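Local structure of Alpha/beta hydrolase fold protein (Sphaerobacter thermophilus, 3R0V) at residues V71-E74 against I75-L78; E144-R147 against G148-V151; S217-W220 against I221-A225. The protein probably acts as a hydrolase of the alpha/beta hydrolase fold, its substrate not established, and holds a D-malate molecule in its pocket in this crystal. One frame throughout, in Å; residues are numbered along the deposited sequence. Where two conformers were deposited one is given.

The three contacts are short-range, each between neighbouring turns at or near the start of a helix, and they come in series along the chain: contact 1 in helix 71-84, contact 2 at the loop leading into helix 147-158, contact 3 at the start of helix 219-231. Their centres lie 26 to 28 Å apart, and contacts 1 and 3 fall on opposite sides of the chain's centre. Helices 71-84 and 219-231 pack against the seven-stranded mixed sheet, whereas 147-158 belongs to the helical insertion between strands 111-117 and 209-213. The side chains of Val151 (contact 2) and Trp220 (contact 3) are about 8 and 7 Å from the bound D-malate, consistent with a pocket between core and insertion, as in this fold.

Contact 1 of 3, residues V71-E74 against I75-L78; sequences VERE and IEDL
Residues 71-74 and 75-78 form one unbroken run of alpha-helix, an early part of helix 71-84 in this alpha/beta hydrolase fold. Four i to i+4 backbone bonds define it, from Ile75 N to Val71 O, Glu76 N to Glu72 O, Asp77 N to Arg73 O and Leu78 N to Glu74 O, with lengths of 2.8 to 3.1 Å. On one flank Arg73 and Glu76 run side by side in a two-pronged salt bridge: Arg73 NE reaches Glu76 OE1 at 2.8 Å and Arg73 NH1 reaches Glu76 OE2 at 3.0 Å. Both oxygens lie near the guanidinium plane, but the carboxylate is turned 36° from it, and OE1 is approached from above its own plane. Bends at chi2 (-68°) and chi3 (88°) fold the arginine back to present this NE edge. Glu72 crosses Glu76 at about a right angle, and a water donates to OE2 of each, which probably eases the like-charge approach. The other acidic pair, Glu74 and Asp77, is buried; Arg57 and Tyr69 hold Glu74, while Arg58 and Ser9 hold Asp77. Glu74 and Ile75 touch Leu100 of helix 96-106, and Leu78 packs on strand 25-29. A second water donates to both members of the buried pair, 2.7 Å from Glu74 OE2 and likewise 2.7 Å from Asp77 OD2.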
# COMPACT_ATOMS: atom_id res chain seq x y z
N VAL A 71 -0.18 -12.13 7.75
CA VAL A 71 0.10 -11.52 6.45
C VAL A 71 -0.43 -12.43 5.33
O VAL A 71 -0.96 -11.93 4.34
CB VAL A 71 1.60 -11.20 6.27
CG1 VAL A 71 1.87 -10.60 4.89
CG2 VAL A 71 2.09 -10.26 7.37
N GLU A 72 -0.31 -13.74 5.50
CA GLU A 72 -0.80 -14.68 4.48
C GLU A 72 -2.28 -14.48 4.19
O GLU A 72 -2.73 -14.68 3.05
CB GLU A 72 -0.52 -16.12 4.91
CG GLU A 72 -0.69 -17.14 3.78
CD GLU A 72 0.47 -17.13 2.81
OE1 GLU A 72 1.58 -16.68 3.18
OE2 GLU A 72 0.28 -17.60 1.66
N ARG A 73 -3.06 -14.08 5.19
CA ARG A 73 -4.48 -13.84 4.95
C ARG A 73 -4.67 -12.67 3.99
O ARG A 73 -5.57 -12.72 3.15
CB ARG A 73 -5.26 -13.58 6.25
CG ARG A 73 -5.18 -14.69 7.28
CD ARG A 73 -5.90 -15.97 6.82
NE ARG A 73 -5.02 -16.84 6.07
CZ ARG A 73 -4.07 -17.59 6.61
NH1 ARG A 73 -3.31 -18.37 5.84
NH2 ARG A 73 -3.86 -17.57 7.93
N GLU A 74 -3.86 -11.62 4.10
CA GLU A 74 -4.00 -10.49 3.17
C GLU A 74 -3.50 -10.81 1.76
O GLU A 74 -4.01 -10.27 0.78
CB GLU A 74 -3.34 -9.22 3.72
CG GLU A 74 -3.99 -8.76 5.02
CD GLU A 74 -3.90 -7.26 5.22
OE1 GLU A 74 -2.95 -6.78 5.87
OE2 GLU A 74 -4.78 -6.54 4.70
N ILE A 75 -2.51 -11.69 1.65
CA ILE A 75 -2.11 -12.20 0.34
C ILE A 75 -3.29 -12.98 -0.26
O ILE A 75 -3.61 -12.81 -1.45
CB ILE A 75 -0.85 -13.06 0.44
CG1 ILE A 75 0.33 -12.19 0.89
CG2 ILE A 75 -0.54 -13.74 -0.90
CD1 ILE A 75 1.60 -12.99 1.19
N GLU A 76 -3.96 -13.79 0.55
CA GLU A 76 -5.13 -14.53 0.08
C GLU A 76 -6.27 -13.58 -0.30
O GLU A 76 -7.01 -13.84 -1.26
CB GLU A 76 -5.57 -15.54 1.15
CG GLU A 76 -4.55 -16.66 1.33
CD GLU A 76 -4.72 -17.45 2.63
OE1 GLU A 76 -5.70 -17.21 3.38
OE2 GLU A 76 -3.87 -18.31 2.90
N ASP A 77 -6.41 -12.48 0.44
CA ASP A 77 -7.43 -11.49 0.07
C ASP A 77 -7.14 -10.94 -1.33
O ASP A 77 -8.03 -10.83 -2.17
CB ASP A 77 -7.49 -10.32 1.07
CG ASP A 77 -7.91 -10.74 2.47
OD1 ASP A 77 -8.57 -11.78 2.64
OD2 ASP A 77 -7.58 -9.99 3.42
N LEU A 78 -5.89 -10.55 -1.56
CA LEU A 78 -5.49 -10.03 -2.85
C LEU A 78 -5.69 -11.09 -3.94
O LEU A 78 -6.16 -10.79 -5.04
CB LEU A 78 -4.06 -9.52 -2.80
CG LEU A 78 -3.48 -8.99 -4.12
CD1 LEU A 78 -4.39 -7.92 -4.73
CD2 LEU A 78 -2.07 -8.44 -3.88
O HOH W 1 -1.94 -18.71 0.96
O HOH W 2 -6.66 -7.50 3.01

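Contact 2 of 3, residues E144-R147 against G148-V151; sequences EGRR and GDAV
A Schellman motif ending one helix runs straight into the N-cap of the next here, and Arg146, the N-cap residue of helix 147-158, joins Glu144 and Asp149 in a salt-bridge network across that junction. Gly145 leaves the helical path with a positive phi, and Arg146 follows as the centre of an inverse gamma turn, whose Arg147 N to Gly145 O bond is weak. The first helical turn then closes through Ala150 N to Arg146 O at 2.9 Å and Val151 N to Arg147 O at 3.0 Å.

The guanidinium of Arg146 uses two parts of its edge. Side-on, NE and NH2 both converge on one oxygen, Asp149 OD2, at 2.9 Å and 3.0 Å respectively. NE meets the anti lone pair of that oxygen, and the carboxylate stands nearly perpendicular to the guanidinium, at 87°. From another edge NH1 gives an almost straight bond, 174°, to Glu144 OE1, 3.1 Å away on the syn side of that carboxylate. A single bend at chi3 (61°) in an otherwise extended arginine turns NE toward Asp149.

In the conformer described, Arg147 NH1 donates to Glu179 O. Ala150 packs on Leu138 and Leu142 of helix 134-143, and Val151 touches Leu33 and Ala182; these apolar contacts join the first turn of helix 147-158 to helix 134-143 and to loops.

Since both acidic oxygens lie in the guanidinium plane, the two carboxylates together restrict rotation of that group. The one cation is shared between two acids whose Glu144 OE1 and Asp149 OD2 stay 6.9 Å apart, which probably tempers their mutual repulsion and favours their ionised forms.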
# COMPACT_ATOMS: atom_id res chain seq x y z
N GLU A 144 -6.76 1.74 24.63
CA GLU A 144 -7.35 2.85 25.38
C GLU A 144 -8.36 3.60 24.52
O GLU A 144 -8.97 4.56 24.99
CB GLU A 144 -6.26 3.81 25.86
CG GLU A 144 -5.32 3.21 26.89
CD GLU A 144 -4.15 4.10 27.22
OE1 GLU A 144 -4.26 5.34 27.06
OE2 GLU A 144 -3.10 3.57 27.65
N GLY A 145 -8.51 3.19 23.27
CA GLY A 145 -9.43 3.85 22.36
C GLY A 145 -8.89 5.17 21.85
O GLY A 145 -9.64 5.99 21.32
N ARG A 146 -7.58 5.38 21.99
CA ARG A 146 -6.96 6.61 21.53
C ARG A 146 -6.57 6.43 20.07
O ARG A 146 -5.39 6.34 19.73
CB ARG A 146 -5.75 6.95 22.39
CG ARG A 146 -6.15 7.34 23.80
CD ARG A 146 -4.98 7.32 24.77
NE ARG A 146 -3.94 8.26 24.38
CZ ARG A 146 -2.75 8.35 24.95
NH1 ARG A 146 -2.42 7.55 25.96
NH2 ARG A 146 -1.88 9.24 24.50
N ARG A 147 -7.57 6.36 19.21
CA ARG A 147 -7.37 6.06 17.79
C ARG A 147 -6.62 7.16 17.07
O ARG A 147 -5.73 6.90 16.24
CB ARG A 147 -8.71 5.81 17.10
CG ARG A 147 -9.29 4.48 17.47
CD ARG A 147 -10.67 4.27 16.92
NE ARG A 147 -11.03 2.88 17.13
CZ ARG A 147 -10.93 1.93 16.21
NH1 ARG A 147 -10.52 2.22 14.98
NH2 ARG A 147 -11.26 0.69 16.52
N GLY A 148 -6.98 8.40 17.37
CA GLY A 148 -6.28 9.54 16.81
C GLY A 148 -4.81 9.52 17.22
O GLY A 148 -3.92 9.73 16.38
N ASP A 149 -4.55 9.26 18.50
CA ASP A 149 -3.18 9.22 18.97
C ASP A 149 -2.41 8.06 18.34
O ASP A 149 -1.21 8.19 18.09
CB ASP A 149 -3.12 9.15 20.50
CG ASP A 149 -3.63 10.41 21.17
OD1 ASP A 149 -3.87 11.41 20.47
OD2 ASP A 149 -3.77 10.39 22.41
N ALA A 150 -3.09 6.95 18.07
CA ALA A 150 -2.46 5.83 17.36
C ALA A 150 -2.04 6.23 15.94
O ALA A 150 -0.94 5.91 15.50
CB ALA A 150 -3.38 4.62 17.32
N VAL A 151 -2.91 6.95 15.24
CA VAL A 151 -2.55 7.44 13.91
C VAL A 151 -1.37 8.41 13.99
O VAL A 151 -0.44 8.31 13.20
CB VAL A 151 -3.74 8.14 13.23
CG1 VAL A 151 -3.32 8.71 11.87
CG2 VAL A 151 -4.90 7.15 13.05

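Contact 3 of 3, residues S217-W220 against I221-A225; sequences SPAW and IRHTA
Ile221 packs against one face of the indole of its neighbour Trp220, the two side chains running side by side. Its CG1 sits 3.6 Å from the centroid of the six-membered ring and only 8° off the ring normal, a CH-pi contact over the face, while Ile221 CD1 approaches Trp220 CZ3 at 3.4 Å. Pro218 CG shares that indole face and touches Ile221 CG1 at 3.8 Å. A chi1 of 67° places the tryptophan CG between backbone N and carbonyl carbon, laying the ring over Ile221. The other branch of the isoleucine, CG2, meets Ser217 CB at 3.6 Å.

Pro218 is the N-cap of helix 219-231, the crossover of the beta-alpha-beta unit with strands 209-213 and 235-239, and Ser217 precedes it. The Pro218 carbonyl accepts from Arg222 N and, weakly, from Ile221 N. One turn on, Ala219 O sits over the centre of one face of the His223 ring, 3.2 Å from its plane, and also accepts from His223 N. One face of the Arg222 guanidinium lies over Ala219 CA, which is offset toward its rim, and a water in the plane of that group joins Arg222 NH1 to Ser217 O.

Further out, Arg127 makes a cation-pi contact with the indole; His223 ND1 is hydrogen-bonded to Asp124 OD1, Thr224 OG1 to Tyr121 O, and Ser217 OG to Glu118 OE2 and Gly214 N.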
# COMPACT_ATOMS: atom_id res chain seq x y z
N SER A 217 9.46 13.16 -1.58
CA SER A 217 9.87 12.00 -0.80
C SER A 217 11.06 12.31 0.09
O SER A 217 11.99 13.01 -0.31
CB SER A 217 10.23 10.82 -1.71
OG SER A 217 9.10 10.39 -2.46
N PRO A 218 11.05 11.78 1.31
CA PRO A 218 12.27 11.91 2.11
C PRO A 218 13.41 11.11 1.49
O PRO A 218 13.18 10.19 0.69
CB PRO A 218 11.87 11.33 3.47
CG PRO A 218 10.71 10.44 3.20
CD PRO A 218 9.99 11.02 2.00
N ALA A 219 14.65 11.49 1.81
CA ALA A 219 15.81 10.79 1.28
C ALA A 219 15.71 9.28 1.46
O ALA A 219 16.07 8.51 0.57
CB ALA A 219 17.10 11.32 1.92
N TRP A 220 15.23 8.85 2.61
CA TRP A 220 15.22 7.41 2.86
C TRP A 220 14.30 6.64 1.93
O TRP A 220 14.58 5.49 1.58
CB TRP A 220 14.92 7.10 4.33
CG TRP A 220 13.54 7.44 4.84
CD1 TRP A 220 13.16 8.58 5.51
CD2 TRP A 220 12.38 6.60 4.80
NE1 TRP A 220 11.84 8.50 5.86
CE2 TRP A 220 11.33 7.30 5.44
CE3 TRP A 220 12.13 5.33 4.28
CZ2 TRP A 220 10.04 6.76 5.58
CZ3 TRP A 220 10.85 4.80 4.41
CH2 TRP A 220 9.83 5.51 5.05
N ILE A 221 13.21 7.28 1.51
CA ILE A 221 12.32 6.68 0.52
C ILE A 221 12.98 6.59 -0.85
O ILE A 221 12.84 5.58 -1.54
CB ILE A 221 11.00 7.48 0.44
CG1 ILE A 221 10.08 7.10 1.61
CG2 ILE A 221 10.29 7.28 -0.90
CD1 ILE A 221 9.47 5.70 1.47
N ARG A 222 13.71 7.63 -1.25
CA ARG A 222 14.46 7.55 -2.51
C ARG A 222 15.44 6.40 -2.47
O ARG A 222 15.57 5.66 -3.44
CB ARG A 222 15.23 8.84 -2.80
CG ARG A 222 14.38 10.09 -2.96
CD ARG A 222 15.21 11.19 -3.64
NE ARG A 222 16.48 11.44 -2.94
CZ ARG A 222 16.67 12.38 -2.02
NH1 ARG A 222 15.69 13.21 -1.69
NH2 ARG A 222 17.85 12.50 -1.45
N HIS A 223 16.17 6.26 -1.37
CA HIS A 223 17.19 5.22 -1.32
C HIS A 223 16.57 3.83 -1.40
O HIS A 223 17.11 2.95 -2.06
CB HIS A 223 18.06 5.34 -0.07
CG HIS A 223 18.69 6.68 0.08
ND1 HIS A 223 19.09 7.17 1.30
CD2 HIS A 223 18.98 7.65 -0.83
CE1 HIS A 223 19.61 8.38 1.14
NE2 HIS A 223 19.56 8.69 -0.15
N THR A 224 15.44 3.65 -0.72
CA THR A 224 14.71 2.39 -0.80
C THR A 224 14.24 2.11 -2.21
O THR A 224 14.38 0.99 -2.71
CB THR A 224 13.55 2.42 0.18
OG1 THR A 224 14.10 2.36 1.51
CG2 THR A 224 12.61 1.23 -0.05
N ALA A 225 13.70 3.13 -2.87
CA ALA A 225 13.20 2.96 -4.23
C ALA A 225 14.33 2.56 -5.17
O ALA A 225 14.20 1.63 -5.98
CB ALA A 225 12.51 4.22 -4.71
O HOH W 3 13.01 13.78 -2.56